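Local atomic coordinates of Lmo1499 protein (Listeria monocytogenes, PDB entry 4IIW), a protein that probably acts as a membrane-bound lytic transglycosylase that cleaves nascent peptidoglycan strands endolytically to terminate their elongation. Residues Val41-Gly46 / Lys98-Gly103. Sequence-based numbering, arbitrary orientation.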
loop_
_atom_site.group_PDB
_atom_site.type_symbol
_atom_site.label_atom_id
_atom_site.label_comp_id
_atom_site.label_asym_id
_atom_site.label_seq_id
_atom_site.Cartn_x
_atom_site.Cartn_y
_atom_site.Cartn_z
ATOM N N VAL B 41 14.948 -21.638 6.493
ATOM C CA VAL B 41 13.634 -21.533 7.115
ATOM C C VAL B 41 12.816 -22.752 6.720
ATOM O O VAL B 41 13.017 -23.315 5.652
ATOM C CB VAL B 41 12.845 -20.216 6.720
ATOM C CG1 VAL B 41 13.781 -18.999 6.698
ATOM C CG2 VAL B 41 12.155 -20.353 5.382
ATOM N N GLU B 42 11.875 -23.134 7.580
ATOM C CA GLU B 42 11.029 -24.288 7.341
ATOM C C GLU B 42 9.563 -23.898 7.324
ATOM O O GLU B 42 9.046 -23.351 8.299
ATOM C CB GLU B 42 11.263 -25.324 8.422
ATOM C CG GLU B 42 12.718 -25.712 8.551
ATOM C CD GLU B 42 12.925 -26.935 9.439
ATOM O OE1 GLU B 42 12.266 -27.015 10.502
ATOM O OE2 GLU B 42 13.759 -27.802 9.072
ATOM N N ILE B 43 8.899 -24.184 6.208
ATOM C CA ILE B 43 7.484 -23.887 6.060
ATOM C C ILE B 43 6.726 -25.204 6.136
ATOM O O ILE B 43 6.812 -26.013 5.219
ATOM C CB ILE B 43 7.169 -23.207 4.714
ATOM C CG1 ILE B 43 8.058 -21.980 4.506
ATOM C CG2 ILE B 43 5.728 -22.830 4.663
ATOM C CD1 ILE B 43 8.062 -21.029 5.665
ATOM N N PRO B 44 5.995 -25.426 7.237
ATOM C CA PRO B 44 5.263 -26.666 7.369
ATOM C C PRO B 44 4.088 -26.766 6.416
ATOM O O PRO B 44 3.535 -25.765 6.018
ATOM C CB PRO B 44 4.758 -26.641 8.826
ATOM C CG PRO B 44 5.497 -25.544 9.513
ATOM C CD PRO B 44 5.915 -24.591 8.453
ATOM N N ALA B 45 3.714 -27.988 6.067
ATOM C CA ALA B 45 2.562 -28.217 5.212
ATOM C C ALA B 45 1.336 -27.535 5.827
ATOM O O ALA B 45 1.189 -27.490 7.048
ATOM C CB ALA B 45 2.305 -29.714 5.054
ATOM N N GLY B 46 0.465 -27.014 4.970
ATOM C CA GLY B 46 -0.761 -26.366 5.419
ATOM C C GLY B 46 -0.547 -25.025 6.100
ATOM O O GLY B 46 -1.370 -24.599 6.894
ATOM N N LYS B 98 9.298 -15.958 -5.242
ATOM C CA LYS B 98 9.519 -16.732 -6.462
ATOM C C LYS B 98 10.083 -18.140 -6.148
ATOM O O LYS B 98 9.691 -19.110 -6.782
ATOM C CB LYS B 98 10.422 -15.935 -7.409
ATOM C CG LYS B 98 9.870 -15.837 -8.841
ATOM C CD LYS B 98 10.381 -14.549 -9.551
ATOM C CE LYS B 98 9.543 -14.182 -10.792
ATOM N NZ LYS B 98 9.968 -12.884 -11.409
ATOM N N LYS B 99 10.981 -18.243 -5.167
ATOM C CA LYS B 99 11.512 -19.546 -4.726
ATOM C C LYS B 99 10.404 -20.433 -4.160
ATOM O O LYS B 99 10.331 -21.620 -4.462
ATOM C CB LYS B 99 12.602 -19.399 -3.654
ATOM C CG LYS B 99 14.043 -19.218 -4.147
ATOM C CD LYS B 99 15.009 -19.096 -2.946
ATOM C CE LYS B 99 16.486 -19.290 -3.319
ATOM N NZ LYS B 99 16.826 -20.710 -3.614
HETATM N N MSE B 100 9.546 -19.862 -3.331
HETATM C CA MSE B 100 8.446 -20.628 -2.747
HETATM C C MSE B 100 7.392 -21.038 -3.795
HETATM O O MSE B 100 6.860 -22.133 -3.734
HETATM C CB MSE B 100 7.815 -19.859 -1.586
HETATM C CG MSE B 100 8.772 -19.641 -0.423
HETATM SE SE MSE B 100 8.041 -18.683 1.092
HETATM C CE MSE B 100 9.583 -18.763 2.226
ATOM N N GLN B 101 7.102 -20.165 -4.749
ATOM C CA GLN B 101 6.149 -20.490 -5.804
ATOM C C GLN B 101 6.638 -21.685 -6.597
ATOM O O GLN B 101 5.918 -22.669 -6.762
ATOM C CB GLN B 101 5.922 -19.306 -6.759
ATOM C CG GLN B 101 5.033 -18.204 -6.186
ATOM C CD GLN B 101 4.755 -17.098 -7.185
ATOM O OE1 GLN B 101 5.669 -16.398 -7.623
ATOM N NE2 GLN B 101 3.484 -16.917 -7.530
ATOM N N GLU B 102 7.870 -21.583 -7.080
ATOM C CA GLU B 102 8.505 -22.651 -7.862
ATOM C C GLU B 102 8.891 -23.844 -6.992
ATOM O O GLU B 102 9.126 -24.931 -7.492
ATOM C CB GLU B 102 9.749 -22.111 -8.575
ATOM C CG GLU B 102 9.441 -21.053 -9.636
ATOM C CD GLU B 102 10.676 -20.266 -10.075
ATOM O OE1 GLU B 102 11.804 -20.684 -9.754
ATOM O OE2 GLU B 102 10.514 -19.211 -10.728
ATOM N N GLY B 103 8.967 -23.633 -5.688
ATOM C CA GLY B 103 9.309 -24.699 -4.763
ATOM C C GLY B 103 10.765 -25.102 -4.854
ATOM O O GLY B 103 11.085 -26.286 -4.734
#
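The small N-terminal βααβ unit, in which strand 39-43 pairs antiparallel with strand 83-87 and two helices lie between them in the chain, meets the helix that follows it, 93-102, through three buried apolar side chains: V41 and I43 from the first strand and the selenomethionine M100 from the last full turn of the helix. The two backbones stay well apart, the nearest CA atoms, those of I43 and M100, being 9.4 Å from each other, and side chains from both segments bridge that gap. M100 is stretched out, with both chi2 (-180°) and chi3 (178°) trans, which carries its terminal methyl toward the strand, heading more to V41 than to I43. CE of M100 comes within 4.2 Å of CG1 of I43, which lies beside the methyl, and 4.4 Å of CG2 of V41, toward which its end points. V41 and I43 alternate with the exposed E42 and share one face of the strand. Their side chains touch each other, V41 CG2 lying 4.2 Å from I43 CD1, and together form the apolar surface that the methyl meets. This is a dispersion contact of modest size, burying 76 Å² in all.

I52 and L56 of helix 49-58 and L80, Y85 and L87 on or near the partner strand also pack on M100, extending this cluster into a small core. The backbone of M100 is hydrogen-bonded to K81, tying the helix to the approach to strand 83-87. After E102 the helix ends in a Schellman motif with G103, at positive phi, as its C-prime residue. Strand, helix, helix and strand in this order are consistent with the LysM-like domain of MltG proteins, here with helix 93-102 added against its core.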